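Local coordinates for protein FMN Adenylyltransferase (Candida glabrata, PDB 3FWK) that catalyses the transfer of an adenylyl group from ATP to FMN, the last step in the biosynthesis of the flavin cofactor FAD, at residues S20-A25 against A38-K43; D29-Q34 against N201-W206; Y211-I216 against Y260-V265. All blocks are in the same frame, centred on the assembly; numbering follows the deposited sequence. Where two conformers were deposited one is given.

Contact 1 of 3, residues S20-A25 against A38-K43; sequences SYLQIA and AINTTK
Leu-22 crosses Ile-39 at a slant, its CD2 3.9 Å from Ile-39 CG2, and reaches past it to two polar neighbours. The same methyl of Leu-22 stands 3.8 Å from Asn-40 OD1, which is a van der Waals contact with an amide oxygen. Its other methyl meets the end of Lys-43 tip to tip, with Leu-22 CD1 3.7 Å from Lys-43 NZ. The Lys-43 chain is extended beyond CG, and this brings the ammonium end across from its own helix. That charge is paired with Glu-84, so the leucine touches a lysine already held by a salt bridge.

Deeper in, Tyr-21 meets the other branch of Ile-39. The closest pair is Tyr-21 CD2 and Ile-39 CD1, at 3.5 Å. The methyl comes at the ring obliquely. Ile-24 CD1 lies 3.6 Å above one face of the Tyr-21 ring, off its centre. The ring swings into the interface because CG is anti to the backbone N (chi1 -169°). Ile-39 splits its work: CG2 serves Leu-22 and CD1 serves Tyr-21. The Tyr-21 ring also stands edge-to-face with Phe-208 and Tyr-211.

The arrangement is two consecutive helices, 7-23 and 31-50, joined by a short loop and packed together. Gln-36 NE2 helps to close the loop by bonding to the carbonyl oxygens of Tyr-21 and Ile-24. No hydrogen bond links the two segments themselves. Van der Waals contact carries their union, apolar at Ile-39 and with polar ends beside Leu-22. Lys-43 and the Tyr-21 hydroxyl have their polar partners outside the two segments, in Glu-84 and Ser-207.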
ATOM      1  N   SER A  20     -18.725   1.887  -0.217  1.00 14.48           N
ATOM      2  CA  SER A  20     -19.213   1.655  -1.566  1.00 14.50           C
ATOM      3  C   SER A  20     -18.710   0.312  -2.073  1.00 14.20           C
ATOM      4  O   SER A  20     -19.478  -0.488  -2.668  1.00 15.36           O
ATOM      5  CB  SER A  20     -18.818   2.814  -2.488  1.00 15.97           C
ATOM      6  OG  SER A  20     -19.272   2.591  -3.805  0.60 17.71           O
ATOM      7  N   TYR A  21     -17.439  -0.004  -1.823  1.00 12.96           N
ATOM      8  CA  TYR A  21     -16.931  -1.305  -2.250  1.00 12.36           C
ATOM      9  C   TYR A  21     -17.703  -2.457  -1.572  1.00 12.97           C
ATOM     10  O   TYR A  21     -18.063  -3.463  -2.214  1.00 13.96           O
ATOM     11  CB  TYR A  21     -15.412  -1.426  -1.892  1.00 12.65           C
ATOM     12  CG  TYR A  21     -14.774  -2.644  -2.538  1.00 11.48           C
ATOM     13  CD1 TYR A  21     -14.081  -2.552  -3.739  1.00 12.41           C
ATOM     14  CD2 TYR A  21     -14.903  -3.919  -1.948  1.00 11.76           C
ATOM     15  CE1 TYR A  21     -13.535  -3.674  -4.363  1.00 12.00           C
ATOM     16  CE2 TYR A  21     -14.401  -5.034  -2.557  1.00 11.79           C
ATOM     17  CZ  TYR A  21     -13.726  -4.930  -3.751  1.00 11.56           C
ATOM     18  OH  TYR A  21     -13.250  -6.073  -4.316  1.00 11.82           O
ATOM     19  N   LEU A  22     -17.987  -2.279  -0.285  1.00 13.46           N
ATOM     20  CA  LEU A  22     -18.732  -3.291   0.485  1.00 15.21           C
ATOM     21  C   LEU A  22     -20.158  -3.468   0.002  1.00 16.58           C
ATOM     22  O   LEU A  22     -20.765  -4.510   0.267  1.00 16.41           O
ATOM     23  CB  LEU A  22     -18.726  -2.953   1.954  1.00 14.47           C
ATOM     24  CG  LEU A  22     -17.358  -3.147   2.622  1.00 14.00           C
ATOM     25  CD1 LEU A  22     -17.437  -2.623   4.050  1.00 17.38           C
ATOM     26  CD2 LEU A  22     -16.972  -4.631   2.655  1.00 15.37           C
ATOM     27  N   GLN A  23     -20.671  -2.488  -0.734  1.00 17.01           N
ATOM     28  CA  GLN A  23     -22.013  -2.574  -1.322  1.00 17.35           C
ATOM     29  C   GLN A  23     -22.018  -3.132  -2.729  1.00 22.69           C
ATOM     30  O   GLN A  23     -23.017  -3.338  -3.224  1.00 27.71           O
ATOM     31  CB  GLN A  23     -22.648  -1.183  -1.307  1.00 20.45           C
ATOM     32  CG  GLN A  23     -22.915  -0.639   0.072  1.00 24.12           C
ATOM     33  CD  GLN A  23     -23.161   0.874   0.070  1.00 32.01           C
ATOM     34  OE1 GLN A  23     -23.322   1.497  -0.996  1.00 36.23           O
ATOM     35  NE2 GLN A  23     -23.172   1.474   1.269  1.00 35.60           N
ATOM     36  N   ILE A  24     -20.905  -3.454  -3.346  1.00 16.53           N
ATOM     37  CA  ILE A  24     -20.890  -4.069  -4.682  1.00 16.80           C
ATOM     38  C   ILE A  24     -21.505  -5.451  -4.896  0.50 14.19           C
ATOM     39  O   ILE A  24     -21.213  -6.372  -4.150  0.50 13.19           O
ATOM     40  CB  ILE A  24     -19.431  -4.227  -5.268  1.00 16.18           C
ATOM     41  CG1 ILE A  24     -18.674  -2.877  -5.387  1.00 15.78           C
ATOM     42  CG2 ILE A  24     -19.434  -4.973  -6.640  1.00 18.45           C
ATOM     43  CD1 ILE A  24     -17.155  -3.087  -5.550  1.00 16.10           C
ATOM     44  N   ALA A  25     -22.282  -5.614  -5.971  0.50 13.96           N
ATOM     45  CA  ALA A  25     -22.978  -6.868  -6.226  0.50 12.99           C
ATOM     46  C   ALA A  25     -22.015  -7.887  -6.778  0.50 15.24           C
ATOM     47  O   ALA A  25     -21.451  -7.719  -7.858  0.50 17.19           O
ATOM     48  CB  ALA A  25     -24.137  -6.624  -7.210  0.50 17.22           C
ATOM     49  N   ALA A  38     -12.249  -9.691   3.281  1.00 11.37           N
ATOM     50  CA  ALA A  38     -10.947  -9.241   3.796  1.00 11.30           C
ATOM     51  C   ALA A  38     -11.078  -7.843   4.414  1.00 11.34           C
ATOM     52  O   ALA A  38     -10.467  -7.574   5.474  1.00 11.55           O
ATOM     53  CB  ALA A  38      -9.944  -9.222   2.663  1.00 11.61           C
ATOM     54  N   ILE A  39     -11.880  -6.980   3.795  1.00 11.13           N
ATOM     55  CA  ILE A  39     -12.145  -5.644   4.381  1.00 11.67           C
ATOM     56  C   ILE A  39     -12.796  -5.748   5.734  1.00 11.84           C
ATOM     57  O   ILE A  39     -12.418  -5.070   6.696  1.00 12.40           O
ATOM     58  CB  ILE A  39     -12.991  -4.779   3.418  1.00 11.53           C
ATOM     59  CG1 ILE A  39     -12.204  -4.447   2.156  1.00 12.18           C
ATOM     60  CG2 ILE A  39     -13.537  -3.546   4.127  1.00 13.68           C
ATOM     61  CD1 ILE A  39     -13.071  -3.917   0.990  1.00 14.43           C
ATOM     62  N   ASN A  40     -13.810  -6.610   5.840  1.00 12.29           N
ATOM     63  CA  ASN A  40     -14.482  -6.774   7.118  1.00 13.73           C
ATOM     64  C   ASN A  40     -13.547  -7.266   8.223  1.00 12.44           C
ATOM     65  O   ASN A  40     -13.625  -6.795   9.350  1.00 13.20           O
ATOM     66  CB  ASN A  40     -15.697  -7.684   6.956  1.00 16.86           C
ATOM     67  CG  ASN A  40     -16.815  -7.001   6.193  1.00 20.83           C
ATOM     68  OD1 ASN A  40     -16.954  -5.788   6.248  1.00 24.42           O
ATOM     69  ND2 ASN A  40     -17.602  -7.788   5.476  1.00 27.82           N
ATOM     70  N   THR A  41     -12.654  -8.197   7.887  1.00 12.47           N
ATOM     71  CA  THR A  41     -11.682  -8.633   8.883  1.00 12.39           C
ATOM     72  C   THR A  41     -10.741  -7.497   9.286  1.00 12.45           C
ATOM     73  O   THR A  41     -10.484  -7.296  10.492  1.00 12.89           O
ATOM     74  CB  THR A  41     -10.870  -9.817   8.367  1.00 15.09           C
ATOM     75  OG1 THR A  41     -11.777 -10.898   8.181  1.00 19.11           O
ATOM     76  CG2 THR A  41      -9.786 -10.268   9.350  1.00 14.95           C
ATOM     77  N   THR A  42     -10.242  -6.735   8.302  1.00 11.36           N
ATOM     78  CA  THR A  42      -9.364  -5.596   8.630  1.00 10.90           C
ATOM     79  C   THR A  42     -10.077  -4.576   9.526  1.00 11.20           C
ATOM     80  O   THR A  42      -9.505  -4.058  10.480  1.00 11.94           O
ATOM     81  CB  THR A  42      -8.855  -4.970   7.331  1.00 11.39           C
ATOM     82  OG1 THR A  42      -8.031  -5.911   6.648  1.00 11.34           O
ATOM     83  CG2 THR A  42      -8.102  -3.655   7.598  1.00 12.71           C
ATOM     84  N   LYS A  43     -11.324  -4.255   9.172  1.00 11.56           N
ATOM     85  CA  LYS A  43     -12.103  -3.300   9.973  1.00 13.39           C
ATOM     86  C   LYS A  43     -12.263  -3.773  11.399  1.00 13.21           C
ATOM     87  O   LYS A  43     -12.135  -2.991  12.329  1.00 14.29           O
ATOM     88  CB  LYS A  43     -13.503  -3.102   9.375  1.00 14.74           C
ATOM     89  CG  LYS A  43     -13.587  -2.257   8.139  1.00 16.61           C
ATOM     90  CD  LYS A  43     -15.113  -2.029   7.848  1.00 23.16           C
ATOM     91  CE  LYS A  43     -15.401  -1.080   6.738  1.00 25.23           C
ATOM     92  NZ  LYS A  43     -16.790  -0.511   6.961  1.00 27.64           N
TER

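Contact 2 of 3, residues D29-Q34 against N201-W206; sequences DSIIAQ and NLANIW
Gln-34 OE1 accepts a hydrogen bond from Asn-204 ND2, and this is the close part of the contact. The atoms Gln-34 OE1 and Asn-204 ND2 are 2.9 Å apart. The angle at the hydrogen is 150°. The donor is somewhat tilted from the carbonyl plane of Gln-34, and the two amides are turned steeply against each other, 79° between planes. A chi1 of -174° turns the extended Gln-34 chain away from its backbone N and across to the other helix. Asn-204 is buried and held at both ends. Its OD1 accepts from Asn-201 N at 2.9 Å, across the first turn of helix 202-212. Its ND2 also bonds to Thr-35 OG1.

Beside the amides the packing is close too. Ile-31 CG2 lies 4.0 Å from Ala-203 CB, and the same methyl rests against the backbone carbonyl of Ala-203. The partly exposed side is formed by Gln-34 and Asn-201. There Asn-201 ND2 stands 3.3 Å from Gln-34 OE1, the side chains crossing at about a right angle.

Two helix starts meet here, those of 31-50 and 202-212. Ser-30 is the N-cap of the first, its OG accepting from Ala-33 N. The linked bonds imply that the Asn-204 amide is fixed in rotation: its oxygen serves its own helix start, and its nitrogen bonds to Gln-34 and Thr-35 of the other helix.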
ATOM      1  N   ASP A  29     -18.306 -16.784  -4.951  1.00 15.13           N
ATOM      2  CA  ASP A  29     -17.030 -17.310  -5.379  1.00 15.22           C
ATOM      3  C   ASP A  29     -16.183 -16.293  -6.139  1.00 14.69           C
ATOM      4  O   ASP A  29     -15.196 -16.669  -6.791  1.00 15.94           O
ATOM      5  CB  ASP A  29     -17.198 -18.579  -6.165  1.00 18.35           C
ATOM      6  CG  ASP A  29     -17.981 -18.377  -7.417  1.00 19.57           C
ATOM      7  OD1 ASP A  29     -18.460 -17.256  -7.727  1.00 20.78           O
ATOM      8  OD2 ASP A  29     -18.135 -19.414  -8.139  1.00 22.49           O
ATOM      9  N   SER A  30     -16.499 -15.004  -5.975  1.00 13.24           N
ATOM     10  CA  SER A  30     -15.789 -13.983  -6.726  1.00 12.78           C
ATOM     11  C   SER A  30     -14.631 -13.389  -5.945  1.00 12.51           C
ATOM     12  O   SER A  30     -14.599 -13.432  -4.704  1.00 12.06           O
ATOM     13  CB  SER A  30     -16.729 -12.877  -7.159  1.00 13.63           C
ATOM     14  OG  SER A  30     -17.221 -12.139  -6.053  1.00 14.26           O
ATOM     15  N   ILE A  31     -13.709 -12.794  -6.677  1.00 12.50           N
ATOM     16  CA  ILE A  31     -12.642 -12.010  -6.045  1.00 12.49           C
ATOM     17  C   ILE A  31     -13.221 -10.826  -5.279  1.00 11.26           C
ATOM     18  O   ILE A  31     -12.747 -10.523  -4.178  1.00 11.61           O
ATOM     19  CB  ILE A  31     -11.618 -11.523  -7.086  1.00 11.99           C
ATOM     20  CG1 ILE A  31     -10.836 -12.686  -7.682  1.00 13.13           C
ATOM     21  CG2 ILE A  31     -10.652 -10.497  -6.457  1.00 13.57           C
ATOM     22  CD1 ILE A  31     -10.110 -12.332  -8.967  1.00 14.84           C
ATOM     23  N   ILE A  32     -14.250 -10.158  -5.815  1.00 11.80           N
ATOM     24  CA  ILE A  32     -14.842  -9.019  -5.115  1.00 12.30           C
ATOM     25  C   ILE A  32     -15.403  -9.471  -3.764  1.00 11.36           C
ATOM     26  O   ILE A  32     -15.155  -8.839  -2.742  1.00 11.92           O
ATOM     27  CB  ILE A  32     -15.875  -8.286  -5.961  1.00 12.56           C
ATOM     28  CG1 ILE A  32     -15.183  -7.531  -7.084  1.00 13.63           C
ATOM     29  CG2 ILE A  32     -16.700  -7.350  -5.105  1.00 13.71           C
ATOM     30  CD1 ILE A  32     -16.124  -7.062  -8.178  1.00 15.47           C
ATOM     31  N   ALA A  33     -16.160 -10.582  -3.728  1.00 11.84           N
ATOM     32  CA  ALA A  33     -16.693 -11.030  -2.443  1.00 12.94           C
ATOM     33  C   ALA A  33     -15.575 -11.397  -1.460  1.00 11.68           C
ATOM     34  O   ALA A  33     -15.671 -11.067  -0.280  1.00 11.63           O
ATOM     35  CB  ALA A  33     -17.631 -12.234  -2.646  1.00 13.70           C
ATOM     36  N   GLN A  34     -14.514 -12.043  -1.943  1.00 11.53           N
ATOM     37  CA  GLN A  34     -13.391 -12.362  -1.090  1.00 11.62           C
ATOM     38  C   GLN A  34     -12.729 -11.080  -0.519  1.00 11.43           C
ATOM     39  O   GLN A  34     -12.320 -11.043   0.637  1.00 11.11           O
ATOM     40  CB  GLN A  34     -12.383 -13.177  -1.878  1.00 11.76           C
ATOM     41  CG  GLN A  34     -11.210 -13.711  -1.058  1.00 13.11           C
ATOM     42  CD  GLN A  34     -10.157 -14.302  -1.960  1.00 13.54           C
ATOM     43  OE1 GLN A  34      -9.581 -13.615  -2.795  1.00 15.78           O
ATOM     44  NE2 GLN A  34      -9.915 -15.608  -1.828  1.00 14.73           N
ATOM     45  N   ASN A 201      -4.909 -11.232  -0.063  1.00 11.63           N
ATOM     46  CA  ASN A 201      -4.168 -11.789  -1.176  1.00 12.18           C
ATOM     47  C   ASN A 201      -3.932 -10.729  -2.247  1.00 11.60           C
ATOM     48  O   ASN A 201      -4.597  -9.682  -2.273  1.00 11.70           O
ATOM     49  CB  ASN A 201      -5.031 -12.927  -1.849  1.00 15.26           C
ATOM     50  CG  ASN A 201      -5.643 -13.903  -0.848  1.00 15.63           C
ATOM     51  OD1 ASN A 201      -4.904 -14.589  -0.146  1.00 17.19           O
ATOM     52  ND2 ASN A 201      -6.985 -13.996  -0.816  1.00 18.88           N
ATOM     53  N   LEU A 202      -3.004 -11.023  -3.159  1.00 11.06           N
ATOM     54  CA  LEU A 202      -2.648 -10.094  -4.222  1.00 11.75           C
ATOM     55  C   LEU A 202      -3.893  -9.663  -5.006  1.00 10.84           C
ATOM     56  O   LEU A 202      -4.055  -8.483  -5.301  1.00 11.59           O
ATOM     57  CB  LEU A 202      -1.609 -10.744  -5.134  1.00 12.14           C
ATOM     58  CG  LEU A 202      -1.140  -9.903  -6.335  1.00 12.42           C
ATOM     59  CD1 LEU A 202      -0.584  -8.546  -5.882  1.00 13.24           C
ATOM     60  CD2 LEU A 202      -0.143 -10.705  -7.155  1.00 13.81           C
ATOM     61  N   ALA A 203      -4.790 -10.596  -5.354  1.00 11.05           N
ATOM     62  CA  ALA A 203      -5.956 -10.223  -6.125  1.00 12.27           C
ATOM     63  C   ALA A 203      -6.850  -9.246  -5.368  1.00 11.14           C
ATOM     64  O   ALA A 203      -7.511  -8.388  -5.982  1.00 11.77           O
ATOM     65  CB  ALA A 203      -6.752 -11.490  -6.496  1.00 13.75           C
ATOM     66  N   ASN A 204      -6.938  -9.413  -4.052  1.00 10.97           N
ATOM     67  CA  ASN A 204      -7.734  -8.489  -3.253  1.00 10.64           C
ATOM     68  C   ASN A 204      -7.151  -7.069  -3.273  1.00 10.95           C
ATOM     69  O   ASN A 204      -7.894  -6.090  -3.344  1.00 10.86           O
ATOM     70  CB  ASN A 204      -7.840  -8.962  -1.811  1.00 12.09           C
ATOM     71  CG  ASN A 204      -8.302 -10.403  -1.698  1.00 12.14           C
ATOM     72  OD1 ASN A 204      -7.652 -11.172  -1.003  1.00 14.24           O
ATOM     73  ND2 ASN A 204      -9.406 -10.756  -2.365  1.00 12.91           N
ATOM     74  N   ILE A 205      -5.826  -6.989  -3.149  1.00 10.87           N
ATOM     75  CA  ILE A 205      -5.125  -5.715  -3.204  1.00 11.05           C
ATOM     76  C   ILE A 205      -5.466  -4.997  -4.534  1.00 10.93           C
ATOM     77  O   ILE A 205      -5.850  -3.832  -4.526  1.00 10.93           O
ATOM     78  CB  ILE A 205      -3.614  -5.947  -3.057  1.00 10.77           C
ATOM     79  CG1 ILE A 205      -3.243  -6.491  -1.664  1.00 11.25           C
ATOM     80  CG2 ILE A 205      -2.850  -4.632  -3.392  1.00 12.00           C
ATOM     81  CD1 ILE A 205      -3.448  -5.540  -0.548  1.00 12.24           C
ATOM     82  N   TRP A 206      -5.316  -5.690  -5.672  1.00 10.74           N
ATOM     83  CA  TRP A 206      -5.595  -5.020  -6.954  1.00 10.96           C
ATOM     84  C   TRP A 206      -7.067  -4.610  -7.059  1.00 11.13           C
ATOM     85  O   TRP A 206      -7.366  -3.506  -7.500  1.00 11.36           O
ATOM     86  CB  TRP A 206      -5.211  -5.866  -8.156  1.00 11.16           C
ATOM     87  CG  TRP A 206      -3.809  -6.252  -8.350  1.00 10.40           C
ATOM     88  CD1 TRP A 206      -3.348  -7.495  -8.613  1.00 10.91           C
ATOM     89  CD2 TRP A 206      -2.666  -5.389  -8.429  1.00 11.00           C
ATOM     90  NE1 TRP A 206      -2.006  -7.477  -8.845  1.00 11.14           N
ATOM     91  CE2 TRP A 206      -1.561  -6.193  -8.730  1.00 10.84           C
ATOM     92  CE3 TRP A 206      -2.479  -4.006  -8.277  1.00 11.90           C
ATOM     93  CZ2 TRP A 206      -0.275  -5.684  -8.900  1.00 11.97           C
ATOM     94  CZ3 TRP A 206      -1.190  -3.502  -8.447  1.00 12.64           C
ATOM     95  CH2 TRP A 206      -0.123  -4.332  -8.759  1.00 12.63           C
TER

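Contact 3 of 3, residues Y211-I216 against Y260-V265; sequences YSNEPI and YKHNEV
Tyr-260 N and Tyr-211 O form the first of three hydrogen bonds that join the end of helix 202-212 to the loop 260-265. This backbone bond is 2.8 Å long and almost straight, 179° at the hydrogen. The other two use side chains and cross in opposite senses. Asn-213 ND2 gives to Tyr-260 O at 2.9 Å, keeping that oxygen close to its amide plane; chi1 of -160° directs the amide there. In return His-262 NE2 gives to Asn-213 O, also at 2.9 Å. The oxygen lies in the plane of the imidazole ring, but the nitrogen sits well above the carbonyl plane. Asn-213 is the first residue beyond the helix and has positive phi (61°), so the chain turns there. Ser-212 OG accepts from Glu-214 N, an ST turn, and is also hydrogen-bonded to Leu-209 O.

Charge and ring contacts come next. The carboxylate of Glu-214 stands across the imidazole, with OE2 3.0 Å from His-262 CE1, a close contact only. It could help to polarise the ring. Glu-214 OE1 makes a salt bridge with Arg-131 and a bond to Tyr-132 OH.

Packing completes the contact. Tyr-260 N lies over the centre of one face of the Tyr-211 ring, 4.0 Å above it. Tyr-211 CE2 is likewise 4.0 Å from Tyr-260 CB.

The loop thus runs past the C-terminal end of helix 202-212. The Tyr-260 side chain touches Leu-13, Asn-16 and Leu-17 of helix 7-23, His-262 touches Arg-131 at the end of helix 119-131, and Ser-212 rests on Leu-76 of helix 69-86.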
ATOM      1  N   TYR A 211     -10.619  -0.197  -7.746  1.00 11.67           N
ATOM      2  CA  TYR A 211     -11.928   0.372  -7.515  1.00 11.52           C
ATOM      3  C   TYR A 211     -11.832   1.751  -6.859  1.00 12.00           C
ATOM      4  O   TYR A 211     -12.652   2.635  -7.112  1.00 12.68           O
ATOM      5  CB  TYR A 211     -12.739  -0.563  -6.614  1.00 12.73           C
ATOM      6  CG  TYR A 211     -14.098   0.031  -6.305  1.00 12.74           C
ATOM      7  CD1 TYR A 211     -15.120  -0.028  -7.244  1.00 14.20           C
ATOM      8  CD2 TYR A 211     -14.331   0.727  -5.107  1.00 13.88           C
ATOM      9  CE1 TYR A 211     -16.370   0.549  -6.985  1.00 16.73           C
ATOM     10  CE2 TYR A 211     -15.552   1.304  -4.859  1.00 15.42           C
ATOM     11  CZ  TYR A 211     -16.525   1.226  -5.806  1.00 16.90           C
ATOM     12  OH  TYR A 211     -17.738   1.854  -5.519  1.00 22.37           O
ATOM     13  N   SER A 212     -10.842   1.922  -5.986  1.00 11.48           N
ATOM     14  CA  SER A 212     -10.779   3.150  -5.190  1.00 12.31           C
ATOM     15  C   SER A 212     -10.645   4.399  -6.057  1.00 11.60           C
ATOM     16  O   SER A 212     -11.041   5.460  -5.610  1.00 13.24           O
ATOM     17  CB  SER A 212      -9.592   3.114  -4.214  1.00 12.61           C
ATOM     18  OG  SER A 212      -8.333   3.344  -4.871  1.00 12.59           O
ATOM     19  N   ASN A 213     -10.048   4.271  -7.239  1.00 12.42           N
ATOM     20  CA  ASN A 213      -9.776   5.413  -8.109  1.00 13.47           C
ATOM     21  C   ASN A 213      -8.862   6.436  -7.451  1.00 13.05           C
ATOM     22  O   ASN A 213      -8.854   7.585  -7.851  1.00 15.39           O
ATOM     23  CB  ASN A 213     -11.095   6.064  -8.529  1.00 15.28           C
ATOM     24  CG  ASN A 213     -10.973   6.921  -9.761  1.00 16.35           C
ATOM     25  OD1 ASN A 213     -10.000   6.827 -10.542  1.00 16.08           O
ATOM     26  ND2 ASN A 213     -11.996   7.723  -9.992  1.00 18.84           N
ATOM     27  N   GLU A 214      -8.074   5.998  -6.473  1.00 13.08           N
ATOM     28  CA  GLU A 214      -7.016   6.848  -5.908  1.00 13.99           C
ATOM     29  C   GLU A 214      -5.789   6.736  -6.807  1.00 14.58           C
ATOM     30  O   GLU A 214      -5.533   5.689  -7.409  1.00 16.34           O
ATOM     31  CB  GLU A 214      -6.718   6.393  -4.494  1.00 16.42           C
ATOM     32  CG  GLU A 214      -7.769   6.841  -3.558  1.00 16.22           C
ATOM     33  CD  GLU A 214      -7.772   8.377  -3.421  1.00 17.03           C
ATOM     34  OE1 GLU A 214      -6.808   8.908  -2.887  1.00 20.67           O
ATOM     35  OE2 GLU A 214      -8.704   9.032  -3.920  1.00 16.79           O
ATOM     36  N   PRO A 215      -4.973   7.797  -6.866  1.00 14.89           N
ATOM     37  CA  PRO A 215      -3.685   7.688  -7.574  1.00 15.78           C
ATOM     38  C   PRO A 215      -2.870   6.593  -6.915  1.00 14.15           C
ATOM     39  O   PRO A 215      -2.806   6.531  -5.689  1.00 15.06           O
ATOM     40  CB  PRO A 215      -3.020   9.085  -7.327  1.00 17.23           C
ATOM     41  CG  PRO A 215      -4.189  10.000  -7.046  1.00 19.32           C
ATOM     42  CD  PRO A 215      -5.178   9.128  -6.266  1.00 16.51           C
ATOM     43  N   ILE A 216      -2.191   5.791  -7.705  1.00 14.11           N
ATOM     44  CA  ILE A 216      -1.298   4.768  -7.172  1.00 13.40           C
ATOM     45  C   ILE A 216       0.089   4.976  -7.753  1.00 12.48           C
ATOM     46  O   ILE A 216       0.269   5.772  -8.686  1.00 14.74           O
ATOM     47  CB  ILE A 216      -1.783   3.346  -7.476  1.00 15.25           C
ATOM     48  CG1 ILE A 216      -1.743   3.062  -8.971  1.00 17.83           C
ATOM     49  CG2 ILE A 216      -3.228   3.157  -6.923  1.00 18.26           C
ATOM     50  CD1 ILE A 216      -2.136   1.626  -9.319  1.00 21.94           C
ATOM     51  N   TYR A 260     -14.787   4.139  -8.161  1.00 14.59           N
ATOM     52  CA  TYR A 260     -15.423   5.119  -7.323  1.00 15.12           C
ATOM     53  C   TYR A 260     -15.312   6.518  -7.954  1.00 16.56           C
ATOM     54  O   TYR A 260     -14.257   6.976  -8.368  1.00 18.61           O
ATOM     55  CB  TYR A 260     -14.772   5.120  -5.940  1.00 15.50           C
ATOM     56  CG  TYR A 260     -15.489   5.981  -4.944  1.00 15.42           C
ATOM     57  CD1 TYR A 260     -16.653   5.527  -4.317  1.00 17.48           C
ATOM     58  CD2 TYR A 260     -15.033   7.259  -4.650  1.00 18.65           C
ATOM     59  CE1 TYR A 260     -17.344   6.318  -3.398  1.00 19.81           C
ATOM     60  CE2 TYR A 260     -15.716   8.072  -3.740  1.00 19.40           C
ATOM     61  CZ  TYR A 260     -16.870   7.583  -3.124  1.00 19.76           C
ATOM     62  OH  TYR A 260     -17.567   8.338  -2.206  1.00 22.42           O
ATOM     63  N   LYS A 261     -16.445   7.182  -8.039  1.00 17.36           N
ATOM     64  CA  LYS A 261     -16.483   8.543  -8.572  1.00 20.13           C
ATOM     65  C   LYS A 261     -16.248   9.599  -7.507  1.00 19.89           C
ATOM     66  O   LYS A 261     -16.970   9.684  -6.527  1.00 23.29           O
ATOM     67  CB  LYS A 261     -17.845   8.808  -9.212  1.00 21.57           C
ATOM     68  CG  LYS A 261     -18.205   7.864 -10.343  1.00 29.13           C
ATOM     69  CD  LYS A 261     -19.597   8.196 -10.901  1.00 31.04           C
ATOM     70  CE  LYS A 261     -20.410   6.947 -11.137  1.00 34.11           C
ATOM     71  NZ  LYS A 261     -20.935   6.438  -9.840  1.00 35.17           N
ATOM     72  N   HIS A 262     -15.256  10.424  -7.768  1.00 21.94           N
ATOM     73  CA  HIS A 262     -14.907  11.525  -6.876  1.00 25.15           C
ATOM     74  C   HIS A 262     -15.751  12.754  -7.158  1.00 27.50           C
ATOM     75  O   HIS A 262     -16.538  12.807  -8.109  1.00 26.66           O
ATOM     76  CB  HIS A 262     -13.459  11.924  -7.062  1.00 28.57           C
ATOM     77  CG  HIS A 262     -12.478  10.846  -6.721  1.00 28.52           C
ATOM     78  ND1 HIS A 262     -12.206  10.451  -5.428  1.00 30.51           N
ATOM     79  CD2 HIS A 262     -11.649  10.131  -7.518  1.00 31.84           C
ATOM     80  CE1 HIS A 262     -11.267   9.514  -5.452  1.00 25.43           C
ATOM     81  NE2 HIS A 262     -10.927   9.295  -6.707  1.00 33.09           N
ATOM     82  N   ASN A 263     -15.531  13.764  -6.345  1.00 28.50           N
ATOM     83  CA  ASN A 263     -16.255  15.008  -6.468  1.00 27.97           C
ATOM     84  C   ASN A 263     -15.228  16.136  -6.496  1.00 30.74           C
ATOM     85  O   ASN A 263     -14.022  15.896  -6.671  1.00 30.34           O
ATOM     86  CB  ASN A 263     -17.221  15.094  -5.287  1.00 26.78           C
ATOM     87  CG  ASN A 263     -16.505  15.179  -3.946  1.00 28.27           C
ATOM     88  OD1 ASN A 263     -15.407  15.737  -3.862  1.00 23.39           O
ATOM     89  ND2 ASN A 263     -17.120  14.629  -2.889  1.00 30.51           N
ATOM     90  N   GLU A 264     -15.683  17.374  -6.303  1.00 31.31           N
ATOM     91  CA  GLU A 264     -14.801  18.531  -6.414  1.00 28.12           C
ATOM     92  C   GLU A 264     -13.684  18.537  -5.366  1.00 29.74           C
ATOM     93  O   GLU A 264     -12.555  18.947  -5.638  1.00 34.71           O
ATOM     94  CB  GLU A 264     -15.595  19.844  -6.290  1.00 34.91           C
ATOM     95  CG  GLU A 264     -17.044  19.796  -6.787  1.00 41.29           C
ATOM     96  CD  GLU A 264     -17.163  19.385  -8.238  1.00 43.63           C
ATOM     97  OE1 GLU A 264     -16.277  19.759  -9.040  1.00 46.91           O
ATOM     98  OE2 GLU A 264     -18.146  18.682  -8.574  1.00 46.56           O
ATOM     99  N   VAL A 265     -14.024  18.084  -4.169  1.00 27.63           N
ATOM    100  CA  VAL A 265     -13.095  18.015  -3.049  1.00 26.26           C
ATOM    101  C   VAL A 265     -12.045  16.903  -3.226  1.00 24.73           C
ATOM    102  O   VAL A 265     -10.869  17.091  -2.900  1.00 24.05           O
ATOM    103  CB  VAL A 265     -13.872  17.816  -1.720  1.00 28.02           C
ATOM    104  CG1 VAL A 265     -12.919  17.510  -0.545  1.00 30.18           C
ATOM    105  CG2 VAL A 265     -14.745  19.048  -1.440  1.00 28.66           C
TER

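All three contacts are partly buried, and none uses a strand of the Rossmann-like fold. Contacts 1 and 2 join helices; contact 3 joins a helix end and a loop. Contacts 1 and 2 share helix 31-50, and contacts 2 and 3 share helix 202-212. Contact 1 rests on van der Waals contact, with no hydrogen bond between its segments. Contact 2 mixes one amide bond with light apolar packing. Contact 3 has three hydrogen bonds between its segments. Contacts 1 and 2 meet where Tyr-21 and Ile-24 pack on Ile-32. Contacts 1 and 3 meet through the Tyr-21 and Tyr-211 rings and a probable Ser-20 to Tyr-211 hydrogen bond. Contacts 2 and 3 do not touch.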